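Local structure of Bse634I restriction endonuclease (Geobacillus stearothermophilus, 1KNV) at residues 4-9 / 58-63; 8-13 / 51-56; 22-27 / 72-77; 31-36 / 47-52. The protein is a type II restriction endonuclease that probably cleaves DNA at a specific sequence with the aid of bound metal ions. All coordinates share one frame; numbering follows the deposited sequence.

Contact 1. Residues 4-9 / 58-63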
loop_
_atom_site.group_PDB
_atom_site.type_symbol
_atom_site.label_atom_id
_atom_site.label_comp_id
_atom_site.label_asym_id
_atom_site.label_seq_id
_atom_site.Cartn_x
_atom_site.Cartn_y
_atom_site.Cartn_z
ATOM N N ASN B 4 -57.759 -11.747 32.159
ATOM C CA ASN B 4 -57.055 -10.843 33.054
ATOM C C ASN B 4 -55.785 -10.063 32.695
ATOM O O ASN B 4 -54.608 -10.405 32.992
ATOM C CB ASN B 4 -56.922 -11.398 34.474
ATOM C CG ASN B 4 -57.527 -10.413 35.517
ATOM O OD1 ASN B 4 -58.677 -10.553 35.951
ATOM N ND2 ASN B 4 -56.770 -9.369 35.858
ATOM N N LEU B 5 -56.129 -8.906 32.148
ATOM C CA LEU B 5 -55.268 -7.865 31.629
ATOM C C LEU B 5 -54.991 -6.806 32.687
ATOM O O LEU B 5 -53.837 -6.383 32.798
ATOM C CB LEU B 5 -55.972 -7.233 30.466
ATOM C CG LEU B 5 -56.449 -8.132 29.355
ATOM C CD1 LEU B 5 -57.394 -7.391 28.432
ATOM C CD2 LEU B 5 -55.226 -8.611 28.653
ATOM N N THR B 6 -56.002 -6.337 33.437
ATOM C CA THR B 6 -55.767 -5.354 34.494
ATOM C C THR B 6 -54.691 -5.991 35.343
ATOM O O THR B 6 -54.161 -5.385 36.277
ATOM C CB THR B 6 -57.000 -5.139 35.390
ATOM O OG1 THR B 6 -57.274 -6.337 36.127
ATOM C CG2 THR B 6 -58.180 -4.736 34.555
ATOM N N ASN B 7 -54.374 -7.225 34.980
ATOM C CA ASN B 7 -53.367 -8.042 35.628
ATOM C C ASN B 7 -52.059 -8.217 34.833
ATOM O O ASN B 7 -51.183 -8.986 35.237
ATOM C CB ASN B 7 -53.939 -9.418 35.872
ATOM C CG ASN B 7 -53.404 -10.035 37.108
ATOM O OD1 ASN B 7 -53.712 -9.616 38.220
ATOM N ND2 ASN B 7 -52.581 -11.056 36.940
ATOM N N SER B 8 -51.914 -7.550 33.694
ATOM C CA SER B 8 -50.679 -7.701 32.927
ATOM C C SER B 8 -49.566 -6.905 33.588
ATOM O O SER B 8 -49.820 -5.959 34.340
ATOM C CB SER B 8 -50.847 -7.232 31.476
ATOM O OG SER B 8 -49.608 -7.342 30.794
ATOM N N ASN B 9 -48.332 -7.320 33.326
ATOM C CA ASN B 9 -47.151 -6.659 33.870
ATOM C C ASN B 9 -46.345 -6.022 32.744
ATOM O O ASN B 9 -45.191 -5.632 32.930
ATOM C CB ASN B 9 -46.284 -7.670 34.620
ATOM C CG ASN B 9 -46.875 -8.059 35.953
ATOM O OD1 ASN B 9 -46.641 -9.156 36.453
ATOM N ND2 ASN B 9 -47.642 -7.151 36.544
ATOM N N VAL B 58 -53.193 -1.331 28.790
ATOM C CA VAL B 58 -53.238 0.043 29.273
ATOM C C VAL B 58 -54.697 0.445 29.473
ATOM O O VAL B 58 -55.057 1.042 30.488
ATOM C CB VAL B 58 -52.606 1.023 28.260
ATOM C CG1 VAL B 58 -52.784 2.449 28.741
ATOM C CG2 VAL B 58 -51.132 0.715 28.079
ATOM N N LYS B 59 -55.531 0.102 28.494
ATOM C CA LYS B 59 -56.947 0.436 28.529
ATOM C C LYS B 59 -57.679 -0.267 29.657
ATOM O O LYS B 59 -58.482 0.354 30.346
ATOM C CB LYS B 59 -57.608 0.104 27.188
ATOM C CG LYS B 59 -59.033 0.629 27.079
ATOM C CD LYS B 59 -59.607 0.523 25.668
ATOM C CE LYS B 59 -61.066 0.993 25.650
ATOM N NZ LYS B 59 -61.719 0.972 24.295
ATOM N N ALA B 60 -57.403 -1.553 29.855
ATOM C CA ALA B 60 -58.061 -2.311 30.917
ATOM C C ALA B 60 -57.645 -1.818 32.294
ATOM O O ALA B 60 -58.322 -2.087 33.280
ATOM C CB ALA B 60 -57.744 -3.794 30.787
ATOM N N LYS B 61 -56.528 -1.103 32.360
ATOM C CA LYS B 61 -56.028 -0.578 33.624
ATOM C C LYS B 61 -56.381 0.900 33.765
ATOM O O LYS B 61 -56.059 1.532 34.773
ATOM C CB LYS B 61 -54.506 -0.752 33.700
ATOM C CG LYS B 61 -54.008 -2.179 33.953
ATOM C CD LYS B 61 -52.478 -2.230 33.859
ATOM C CE LYS B 61 -51.900 -3.564 34.317
ATOM N NZ LYS B 61 -51.785 -3.674 35.802
ATOM N N GLY B 62 -57.043 1.441 32.742
ATOM C CA GLY B 62 -57.436 2.843 32.738
ATOM C C GLY B 62 -56.272 3.787 32.984
ATOM O O GLY B 62 -56.417 4.808 33.661
ATOM N N LEU B 63 -55.118 3.453 32.417
ATOM C CA LEU B 63 -53.909 4.251 32.592
ATOM C C LEU B 63 -53.674 5.233 31.461
ATOM O O LEU B 63 -54.273 5.118 30.391
ATOM C CB LEU B 63 -52.697 3.325 32.706
ATOM C CG LEU B 63 -52.756 2.296 33.836
ATOM C CD1 LEU B 63 -51.544 1.387 33.759
ATOM C CD2 LEU B 63 -52.815 3.011 35.179
#
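The ammonium end of Lys61 is bound to the N-terminal tail by a single clear hydrogen bond, from NZ to Thr6 O at 3.0 Å. The donor does not lie in the acceptor's carbonyl plane but 59° out of it, above the group. The Lys61 chain runs extended as far as CE and then bends at its last torsion (chi4 -81°), a turn that brings NZ over the tail's backbone. Ser8 O is also close, 3.3 Å from Lys61 NZ, so the cation faces two carbonyls.

Both segments reverse direction here. Thr6 and Asn7 are the central residues of a type I beta turn from Leu5 to Ser8. Helix 43-60 ends in a Schellman motif, in which Gly62 has a positive phi and Gly62 N reaches Lys59 O at 3.0 Å. The motif's second bond runs from Leu63 N to Val58 O at 3.1 Å. Val58 O also accepts from Lys61 N, the two donors arriving from opposite faces of its plane.

Apolar contact centres on the methyl of Ala60, which points at the tail. Leu5 CB lies 3.9 Å from Ala60 CB, and Thr6 CG2 touches that methyl at the same 3.9 Å. Beyond the two segments, Leu5 continues onto Tyr53 and Val57 of the same helix, while Ser8 OG is hydrogen-bonded to Glu32.

Contact 2. Residues 8-13 / 51-56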
loop_
_atom_site.group_PDB
_atom_site.type_symbol
_atom_site.label_atom_id
_atom_site.label_comp_id
_atom_site.label_asym_id
_atom_site.label_seq_id
_atom_site.Cartn_x
_atom_site.Cartn_y
_atom_site.Cartn_z
ATOM N N SER B 8 -51.914 -7.550 33.694
ATOM C CA SER B 8 -50.679 -7.701 32.927
ATOM C C SER B 8 -49.566 -6.905 33.588
ATOM O O SER B 8 -49.820 -5.959 34.340
ATOM C CB SER B 8 -50.847 -7.232 31.476
ATOM O OG SER B 8 -49.608 -7.342 30.794
ATOM N N ASN B 9 -48.332 -7.320 33.326
ATOM C CA ASN B 9 -47.151 -6.659 33.870
ATOM C C ASN B 9 -46.345 -6.022 32.744
ATOM O O ASN B 9 -45.191 -5.632 32.930
ATOM C CB ASN B 9 -46.284 -7.670 34.620
ATOM C CG ASN B 9 -46.875 -8.059 35.953
ATOM O OD1 ASN B 9 -46.641 -9.156 36.453
ATOM N ND2 ASN B 9 -47.642 -7.151 36.544
ATOM N N CYS B 10 -46.966 -5.918 31.573
ATOM C CA CYS B 10 -46.312 -5.344 30.407
ATOM C C CYS B 10 -46.347 -3.824 30.459
ATOM O O CYS B 10 -46.031 -3.153 29.477
ATOM C CB CYS B 10 -46.982 -5.840 29.130
ATOM S SG CYS B 10 -48.666 -5.287 28.939
ATOM N N VAL B 11 -46.752 -3.298 31.611
ATOM C CA VAL B 11 -46.816 -1.860 31.868
ATOM C C VAL B 11 -46.635 -1.694 33.374
ATOM O O VAL B 11 -47.047 -2.553 34.152
ATOM C CB VAL B 11 -48.171 -1.227 31.434
ATOM C CG1 VAL B 11 -48.331 -1.313 29.928
ATOM C CG2 VAL B 11 -49.329 -1.917 32.135
ATOM N N GLU B 12 -46.008 -0.599 33.783
ATOM C CA GLU B 12 -45.756 -0.357 35.197
ATOM C C GLU B 12 -45.925 1.117 35.544
ATOM O O GLU B 12 -45.618 1.990 34.731
ATOM C CB GLU B 12 -44.341 -0.837 35.537
ATOM C CG GLU B 12 -43.727 -0.276 36.800
ATOM C CD GLU B 12 -42.357 -0.871 37.072
ATOM O OE1 GLU B 12 -41.591 -1.068 36.107
ATOM O OE2 GLU B 12 -42.040 -1.135 38.252
ATOM N N GLU B 13 -46.447 1.390 36.738
ATOM C CA GLU B 13 -46.625 2.773 37.173
ATOM C C GLU B 13 -45.495 3.102 38.121
ATOM O O GLU B 13 -45.038 2.266 38.896
ATOM C CB GLU B 13 -47.917 3.012 37.958
ATOM C CG GLU B 13 -49.030 2.005 37.816
ATOM C CD GLU B 13 -50.174 2.324 38.775
ATOM O OE1 GLU B 13 -49.966 3.163 39.689
ATOM O OE2 GLU B 13 -51.269 1.738 38.626
ATOM N N GLU B 51 -47.704 -4.825 20.450
ATOM C CA GLU B 51 -48.108 -3.441 20.665
ATOM C C GLU B 51 -49.559 -3.351 21.127
ATOM O O GLU B 51 -49.855 -2.781 22.185
ATOM C CB GLU B 51 -47.929 -2.621 19.386
ATOM C CG GLU B 51 -48.394 -1.183 19.546
ATOM C CD GLU B 51 -47.813 -0.252 18.506
ATOM O OE1 GLU B 51 -48.150 0.948 18.546
ATOM O OE2 GLU B 51 -47.019 -0.714 17.656
ATOM N N ASN B 52 -50.456 -3.910 20.321
ATOM C CA ASN B 52 -51.872 -3.904 20.639
ATOM C C ASN B 52 -52.105 -4.546 21.994
ATOM O O ASN B 52 -52.953 -4.096 22.765
ATOM C CB ASN B 52 -52.657 -4.648 19.572
ATOM C CG ASN B 52 -52.478 -4.041 18.208
ATOM O OD1 ASN B 52 -52.367 -2.822 18.074
ATOM N ND2 ASN B 52 -52.461 -4.883 17.180
ATOM N N TYR B 53 -51.354 -5.597 22.292
ATOM C CA TYR B 53 -51.508 -6.249 23.576
ATOM C C TYR B 53 -51.258 -5.253 24.693
ATOM O O TYR B 53 -52.049 -5.137 25.622
ATOM C CB TYR B 53 -50.523 -7.386 23.732
ATOM C CG TYR B 53 -50.557 -7.982 25.116
ATOM C CD1 TYR B 53 -51.650 -8.733 25.548
ATOM C CD2 TYR B 53 -49.485 -7.822 25.986
ATOM C CE1 TYR B 53 -51.666 -9.315 26.814
ATOM C CE2 TYR B 53 -49.490 -8.398 27.252
ATOM C CZ TYR B 53 -50.579 -9.146 27.658
ATOM O OH TYR B 53 -50.565 -9.744 28.895
ATOM N N VAL B 54 -50.137 -4.548 24.613
ATOM C CA VAL B 54 -49.811 -3.559 25.632
ATOM C C VAL B 54 -50.879 -2.463 25.627
ATOM O O VAL B 54 -51.240 -1.927 26.675
ATOM C CB VAL B 54 -48.410 -2.940 25.385
ATOM C CG1 VAL B 54 -48.164 -1.776 26.338
ATOM C CG2 VAL B 54 -47.337 -4.008 25.580
ATOM N N LYS B 55 -51.388 -2.138 24.444
ATOM C CA LYS B 55 -52.420 -1.118 24.340
ATOM C C LYS B 55 -53.729 -1.577 24.996
ATOM O O LYS B 55 -54.449 -0.768 25.580
ATOM C CB LYS B 55 -52.649 -0.742 22.874
ATOM C CG LYS B 55 -51.505 0.064 22.273
ATOM C CD LYS B 55 -51.813 0.491 20.846
ATOM C CE LYS B 55 -50.766 1.453 20.311
ATOM N NZ LYS B 55 -51.074 1.899 18.924
ATOM N N ASP B 56 -54.037 -2.868 24.905
ATOM C CA ASP B 56 -55.244 -3.381 25.531
ATOM C C ASP B 56 -55.061 -3.361 27.039
ATOM O O ASP B 56 -55.986 -3.017 27.773
ATOM C CB ASP B 56 -55.553 -4.808 25.075
ATOM C CG ASP B 56 -56.009 -4.872 23.636
ATOM O OD1 ASP B 56 -56.470 -3.834 23.112
ATOM O OD2 ASP B 56 -55.922 -5.961 23.035
#
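Cys10 SG is a knob lodged in the angle between two neighbouring side chains of helix 43-60. On one side it meets the Tyr53 ring, 3.6 Å from CE2; on the other it meets Val54 CG2 at 3.8 Å. The sulfur lies 4.6 Å from the centroid of the Tyr53 ring and 51° off the ring normal, an oblique sulfur-aromatic contact. Its first torsion (chi1 66°) sets SG between the backbone N and the carbonyl carbon, and from there it fills this notch. Beside it the two valines slide past each other in opposite directions, Val11 CG1 resting 3.6 Å from Val54 CG1.

Past the sulfur, the far end of the Tyr53 ring carries its hydroxyl to Ser8, with OH 3.2 Å from Ser8 OG. Glu32 OE1 is the stronger partner of both hydroxyls. A leucine in place of Tyr53 would probably leave Glu32 without one of its hydroxyl mates and open a gap beside Cys10 SG and Ser8.

Ser8 OG also accepts from Cys10 N at 3.1 Å (angle 160°), although the modelled place of OG is less certain because it crowds the sulfur. That bond makes an ST turn, leading directly into strand 11-16, the first strand of a two-stranded antiparallel sheet whose start is packed on helix 43-60.

Contact 3. Residues 22-27 / 72-77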
loop_
_atom_site.group_PDB
_atom_site.type_symbol
_atom_site.label_atom_id
_atom_site.label_comp_id
_atom_site.label_asym_id
_atom_site.label_seq_id
_atom_site.Cartn_x
_atom_site.Cartn_y
_atom_site.Cartn_z
ATOM N N ILE B 22 -46.044 6.244 33.480
ATOM C CA ILE B 22 -46.217 4.874 33.014
ATOM C C ILE B 22 -45.082 4.434 32.093
ATOM O O ILE B 22 -44.727 5.141 31.146
ATOM C CB ILE B 22 -47.551 4.718 32.246
ATOM C CG1 ILE B 22 -48.697 5.379 33.033
ATOM C CG2 ILE B 22 -47.831 3.244 31.993
ATOM C CD1 ILE B 22 -48.894 4.849 34.452
ATOM N N ARG B 23 -44.516 3.261 32.372
ATOM C CA ARG B 23 -43.432 2.720 31.555
ATOM C C ARG B 23 -43.817 1.347 31.015
ATOM O O ARG B 23 -44.409 0.538 31.725
ATOM C CB ARG B 23 -42.146 2.573 32.377
ATOM C CG ARG B 23 -42.234 1.496 33.446
ATOM C CD ARG B 23 -40.868 0.996 33.890
ATOM N NE ARG B 23 -40.498 1.465 35.223
ATOM C CZ ARG B 23 -39.915 2.633 35.474
ATOM N NH1 ARG B 23 -39.627 3.469 34.479
ATOM N NH2 ARG B 23 -39.612 2.964 36.725
ATOM N N ILE B 24 -43.489 1.083 29.759
ATOM C CA ILE B 24 -43.793 -0.220 29.188
ATOM C C ILE B 24 -42.698 -1.196 29.610
ATOM O O ILE B 24 -41.543 -0.811 29.770
ATOM C CB ILE B 24 -43.837 -0.171 27.657
ATOM C CG1 ILE B 24 -44.928 0.798 27.205
ATOM C CG2 ILE B 24 -44.067 -1.571 27.097
ATOM C CD1 ILE B 24 -44.995 0.974 25.709
ATOM N N LYS B 25 -43.068 -2.453 29.809
ATOM C CA LYS B 25 -42.110 -3.482 30.196
ATOM C C LYS B 25 -42.076 -4.470 29.031
ATOM O O LYS B 25 -42.781 -5.480 29.040
ATOM C CB LYS B 25 -42.573 -4.171 31.484
ATOM C CG LYS B 25 -42.822 -3.214 32.640
ATOM C CD LYS B 25 -41.588 -2.385 32.944
ATOM C CE LYS B 25 -40.464 -3.260 33.458
ATOM N NZ LYS B 25 -40.901 -3.990 34.672
ATOM N N PRO B 26 -41.250 -4.183 28.010
ATOM C CA PRO B 26 -41.109 -5.016 26.811
ATOM C C PRO B 26 -40.872 -6.492 27.038
ATOM O O PRO B 26 -41.445 -7.326 26.350
ATOM C CB PRO B 26 -39.956 -4.352 26.056
ATOM C CG PRO B 26 -39.151 -3.723 27.148
ATOM C CD PRO B 26 -40.214 -3.136 28.036
ATOM N N PHE B 27 -40.037 -6.814 28.011
ATOM C CA PHE B 27 -39.710 -8.203 28.289
ATOM C C PHE B 27 -40.852 -8.988 28.910
ATOM O O PHE B 27 -41.016 -10.173 28.624
ATOM C CB PHE B 27 -38.455 -8.252 29.157
ATOM C CG PHE B 27 -37.282 -7.540 28.539
ATOM C CD1 PHE B 27 -36.539 -6.625 29.271
ATOM C CD2 PHE B 27 -36.938 -7.768 27.206
ATOM C CE1 PHE B 27 -35.466 -5.942 28.685
ATOM C CE2 PHE B 27 -35.872 -7.094 26.612
ATOM C CZ PHE B 27 -35.136 -6.179 27.352
ATOM N N SER B 72 -42.685 3.116 19.713
ATOM C CA SER B 72 -41.720 2.919 18.638
ATOM C C SER B 72 -40.437 2.357 19.225
ATOM O O SER B 72 -39.761 1.543 18.599
ATOM C CB SER B 72 -41.411 4.235 17.932
ATOM O OG SER B 72 -40.591 4.002 16.796
ATOM N N ASN B 73 -40.102 2.802 20.430
ATOM C CA ASN B 73 -38.904 2.323 21.106
ATOM C C ASN B 73 -39.079 0.886 21.577
ATOM O O ASN B 73 -38.168 0.074 21.454
ATOM C CB ASN B 73 -38.581 3.204 22.313
ATOM C CG ASN B 73 -38.051 4.566 21.918
ATOM O OD1 ASN B 73 -37.837 5.420 22.772
ATOM N ND2 ASN B 73 -37.830 4.774 20.620
ATOM N N THR B 74 -40.246 0.574 22.128
ATOM C CA THR B 74 -40.498 -0.774 22.608
ATOM C C THR B 74 -40.468 -1.792 21.470
ATOM O O THR B 74 -39.967 -2.895 21.647
ATOM C CB THR B 74 -41.836 -0.851 23.349
ATOM O OG1 THR B 74 -41.771 -0.033 24.526
ATOM C CG2 THR B 74 -42.131 -2.273 23.756
ATOM N N ARG B 75 -40.992 -1.430 20.304
ATOM C CA ARG B 75 -40.968 -2.346 19.165
ATOM C C ARG B 75 -39.521 -2.676 18.782
ATOM O O ARG B 75 -39.219 -3.788 18.331
ATOM C CB ARG B 75 -41.675 -1.730 17.958
ATOM C CG ARG B 75 -43.176 -1.635 18.073
ATOM C CD ARG B 75 -43.739 -0.884 16.879
ATOM N NE ARG B 75 -43.671 -1.626 15.619
ATOM C CZ ARG B 75 -44.621 -2.449 15.189
ATOM N NH1 ARG B 75 -45.712 -2.649 15.915
ATOM N NH2 ARG B 75 -44.505 -3.046 14.011
ATOM N N GLY B 76 -38.632 -1.698 18.950
ATOM C CA GLY B 76 -37.226 -1.902 18.639
ATOM C C GLY B 76 -36.637 -2.929 19.587
ATOM O O GLY B 76 -35.942 -3.850 19.162
ATOM N N THR B 77 -36.919 -2.779 20.878
ATOM C CA THR B 77 -36.429 -3.720 21.876
ATOM C C THR B 77 -36.970 -5.115 21.598
ATOM O O THR B 77 -36.272 -6.112 21.796
ATOM C CB THR B 77 -36.853 -3.304 23.266
ATOM O OG1 THR B 77 -36.259 -2.038 23.576
ATOM C CG2 THR B 77 -36.418 -4.342 24.286
#
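Ile24 meets Thr74 with CB, CG2 and CD1, the two side chains crossing obliquely. Starting at the root, Ile24 CB is 3.8 Å from Thr74 OG1. Ile24 CG2 faces both arms of the threonine, 3.8 Å from Thr74 OG1 and 3.9 Å from Thr74 CG2. The other branch ends in Ile24 CD1, which reaches Thr74 OG1 at 3.6 Å, the closest approach of this pair. The hydroxyl under this apolar cover is not left without a partner, since Thr74 OG1 is hydrogen-bonded to Ala70 O one turn earlier in its own helix.

Thr74 and Thr77 both point toward segment 22-27, their spacing of three residues placing them on one face of the helix. In each, CG2 stands anti to the backbone N, which directs the methyl at Pro26. Pro26 lies against the pair: its CB is 3.8 Å from Thr74 CG2 and 4.0 Å from Thr77 CG2. The second methyl continues to Phe27, where Thr77 CG2 comes within 3.6 Å of CE2. It approaches the ring obliquely, the side chains crossing at about a right angle.

Lys25 occupies the N-cap of helix 26-33, and Pro26 opens the helix. The contact therefore sits where strand 19-24 gives way to that helix, laid against helix 68-93. Pro26 O accepts a hydrogen bond from Trp78 NE1 of the same long helix, while Phe27 also reaches Val81 there and Ile172 and Leu176 of helix 169-176.

Contact 4. Residues 31-36 / 47-52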
loop_
_atom_site.group_PDB
_atom_site.type_symbol
_atom_site.label_atom_id
_atom_site.label_comp_id
_atom_site.label_asym_id
_atom_site.label_seq_id
_atom_site.Cartn_x
_atom_site.Cartn_y
_atom_site.Cartn_z
ATOM N N ILE B 31 -42.725 -12.463 27.380
ATOM C CA ILE B 31 -42.948 -13.675 28.150
ATOM C C ILE B 31 -44.434 -14.011 28.237
ATOM O O ILE B 31 -44.838 -15.151 28.002
ATOM C CB ILE B 31 -42.370 -13.525 29.563
ATOM C CG1 ILE B 31 -40.884 -13.182 29.468
ATOM C CG2 ILE B 31 -42.566 -14.809 30.345
ATOM C CD1 ILE B 31 -40.242 -12.957 30.793
ATOM N N GLU B 32 -45.236 -13.003 28.570
ATOM C CA GLU B 32 -46.677 -13.160 28.692
ATOM C C GLU B 32 -47.311 -13.654 27.402
ATOM O O GLU B 32 -48.291 -14.393 27.443
ATOM C CB GLU B 32 -47.326 -11.828 29.113
ATOM C CG GLU B 32 -47.296 -11.580 30.624
ATOM C CD GLU B 32 -47.711 -10.164 30.984
ATOM O OE1 GLU B 32 -48.542 -9.590 30.246
ATOM O OE2 GLU B 32 -47.211 -9.641 32.004
ATOM N N LEU B 33 -46.760 -13.258 26.263
ATOM C CA LEU B 33 -47.345 -13.680 24.997
ATOM C C LEU B 33 -46.609 -14.855 24.354
ATOM O O LEU B 33 -47.043 -15.370 23.326
ATOM C CB LEU B 33 -47.406 -12.521 24.016
ATOM C CG LEU B 33 -48.279 -11.339 24.374
ATOM C CD1 LEU B 33 -48.258 -10.313 23.254
ATOM C CD2 LEU B 33 -49.661 -11.867 24.604
ATOM N N TYR B 34 -45.517 -15.304 24.967
ATOM C CA TYR B 34 -44.781 -16.442 24.422
ATOM C C TYR B 34 -44.389 -17.488 25.464
ATOM O O TYR B 34 -43.242 -17.923 25.539
ATOM C CB TYR B 34 -43.549 -15.969 23.651
ATOM C CG TYR B 34 -43.902 -15.062 22.489
ATOM C CD1 TYR B 34 -43.902 -13.680 22.633
ATOM C CD2 TYR B 34 -44.273 -15.589 21.263
ATOM C CE1 TYR B 34 -44.269 -12.845 21.582
ATOM C CE2 TYR B 34 -44.644 -14.763 20.211
ATOM C CZ TYR B 34 -44.638 -13.397 20.385
ATOM O OH TYR B 34 -45.012 -12.569 19.351
ATOM N N HIS B 35 -45.376 -17.907 26.248
ATOM C CA HIS B 35 -45.185 -18.921 27.272
ATOM C C HIS B 35 -45.015 -20.292 26.646
ATOM O O HIS B 35 -44.456 -21.183 27.275
ATOM C CB HIS B 35 -46.396 -18.992 28.209
ATOM C CG HIS B 35 -46.343 -18.036 29.360
ATOM N ND1 HIS B 35 -46.850 -16.754 29.294
ATOM C CD2 HIS B 35 -45.871 -18.186 30.621
ATOM C CE1 HIS B 35 -46.698 -16.160 30.464
ATOM N NE2 HIS B 35 -46.106 -17.008 31.289
ATOM N N HIS B 36 -45.499 -20.472 25.419
ATOM C CA HIS B 36 -45.410 -21.783 24.791
ATOM C C HIS B 36 -44.799 -21.869 23.400
ATOM O O HIS B 36 -44.727 -22.951 22.819
ATOM C CB HIS B 36 -46.794 -22.441 24.775
ATOM C CG HIS B 36 -47.347 -22.720 26.142
ATOM N ND1 HIS B 36 -47.864 -21.735 26.955
ATOM C CD2 HIS B 36 -47.447 -23.877 26.842
ATOM C CE1 HIS B 36 -48.258 -22.268 28.098
ATOM N NE2 HIS B 36 -48.016 -23.566 28.055
ATOM N N LEU B 47 -45.015 -7.965 16.034
ATOM C CA LEU B 47 -44.733 -6.701 16.702
ATOM C C LEU B 47 -46.023 -5.918 16.947
ATOM O O LEU B 47 -46.229 -5.391 18.041
ATOM C CB LEU B 47 -43.764 -5.860 15.877
ATOM C CG LEU B 47 -42.331 -6.378 15.730
ATOM C CD1 LEU B 47 -41.564 -5.549 14.702
ATOM C CD2 LEU B 47 -41.690 -6.334 17.099
ATOM N N ASP B 48 -46.897 -5.877 15.938
ATOM C CA ASP B 48 -48.184 -5.184 16.048
ATOM C C ASP B 48 -48.989 -5.836 17.161
ATOM O O ASP B 48 -49.600 -5.147 17.966
ATOM C CB ASP B 48 -48.973 -5.245 14.746
ATOM C CG ASP B 48 -48.357 -4.392 13.667
ATOM O OD1 ASP B 48 -47.539 -3.505 14.013
ATOM O OD2 ASP B 48 -48.692 -4.611 12.484
ATOM N N LYS B 49 -48.957 -7.166 17.221
ATOM C CA LYS B 49 -49.671 -7.922 18.247
ATOM C C LYS B 49 -49.211 -7.523 19.633
ATOM O O LYS B 49 -50.025 -7.243 20.511
ATOM C CB LYS B 49 -49.437 -9.411 18.040
ATOM C CG LYS B 49 -49.591 -10.258 19.284
ATOM C CD LYS B 49 -49.157 -11.681 18.983
ATOM C CE LYS B 49 -49.196 -12.565 20.213
ATOM N NZ LYS B 49 -48.667 -13.925 19.889
ATOM N N LEU B 50 -47.896 -7.517 19.827
ATOM C CA LEU B 50 -47.316 -7.135 21.100
ATOM C C LEU B 50 -47.759 -5.714 21.435
ATOM O O LEU B 50 -48.157 -5.432 22.564
ATOM C CB LEU B 50 -45.782 -7.222 21.029
ATOM C CG LEU B 50 -45.174 -8.626 21.166
ATOM C CD1 LEU B 50 -43.793 -8.677 20.559
ATOM C CD2 LEU B 50 -45.114 -9.003 22.634
ATOM N N GLU B 51 -47.704 -4.825 20.450
ATOM C CA GLU B 51 -48.108 -3.441 20.665
ATOM C C GLU B 51 -49.559 -3.351 21.127
ATOM O O GLU B 51 -49.855 -2.781 22.185
ATOM C CB GLU B 51 -47.929 -2.621 19.386
ATOM C CG GLU B 51 -48.394 -1.183 19.546
ATOM C CD GLU B 51 -47.813 -0.252 18.506
ATOM O OE1 GLU B 51 -48.150 0.948 18.546
ATOM O OE2 GLU B 51 -47.019 -0.714 17.656
ATOM N N ASN B 52 -50.456 -3.910 20.321
ATOM C CA ASN B 52 -51.872 -3.904 20.639
ATOM C C ASN B 52 -52.105 -4.546 21.994
ATOM O O ASN B 52 -52.953 -4.096 22.765
ATOM C CB ASN B 52 -52.657 -4.648 19.572
ATOM C CG ASN B 52 -52.478 -4.041 18.208
ATOM O OD1 ASN B 52 -52.367 -2.822 18.074
ATOM N ND2 ASN B 52 -52.461 -4.883 17.180
#
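Leu33 and Leu50 press together at their tips, Leu33 CD1 standing 3.5 Å from Leu50 CD2, tighter than ordinary carbon packing. The two side chains slide past each other in opposite directions. Leu33 CD1 is held from a second side by Lys49, whose CE lies 3.9 Å away.

With CG anti to the backbone N (chi1 155°) and the chain extended beyond, Lys49 reaches out from its helix across the gap, past Leu33, to Tyr34, and the methylenes rather than the charge meet the leucine. Its NZ stands 3.9 Å from Tyr34 OH and is oblique to the ring.

Tyr34 turns its ring edge to Leu50: Leu50 CD2 lies near the ring plane, 4.1 Å from Tyr34 CE1. The two side chains cross at about a right angle. With chi1 of -60°, Tyr34 brings the end of its ring to the partner helix although its first bond does not point there. The hydroxyl is hydrogen-bonded to Asn46 OD1, just before segment 47-52, which fixes where the ring ends. A leucine here would probably leave Asn46 OD1 without that partner and open a gap beside Leu50 CD2.

Leu50 also touches Ala29 and Leu30 of the first helix, and also Trp78 and Met82 of helix 68-93. This is the packing of two consecutive helices, 26-33 and 43-60, Tyr34 being the first residue past the end of the former.

All four contacts lie on the same side of the chain's centre. Helix 43-60 takes part in contacts 1, 2 and 4. Contacts 1 and 2 share Ser8 and Asn9 and have centres about 7 Å apart; the centres of contacts 2 and 3 are about 9 Å apart, both reaching the same two-stranded sheet. Contact 4 is nested within the loops closed by contacts 1 and 3. Arg75 joins contact 3 to contacts 2 and 4 through salt bridges to Glu51 and Asp48. The tail, hairpin and three successive helices thus pack as one unit; the side chain of Thr77 is about 12 Å from those of the calcium-binding residues Asp146 and Leu197, which hold no calcium in this chain.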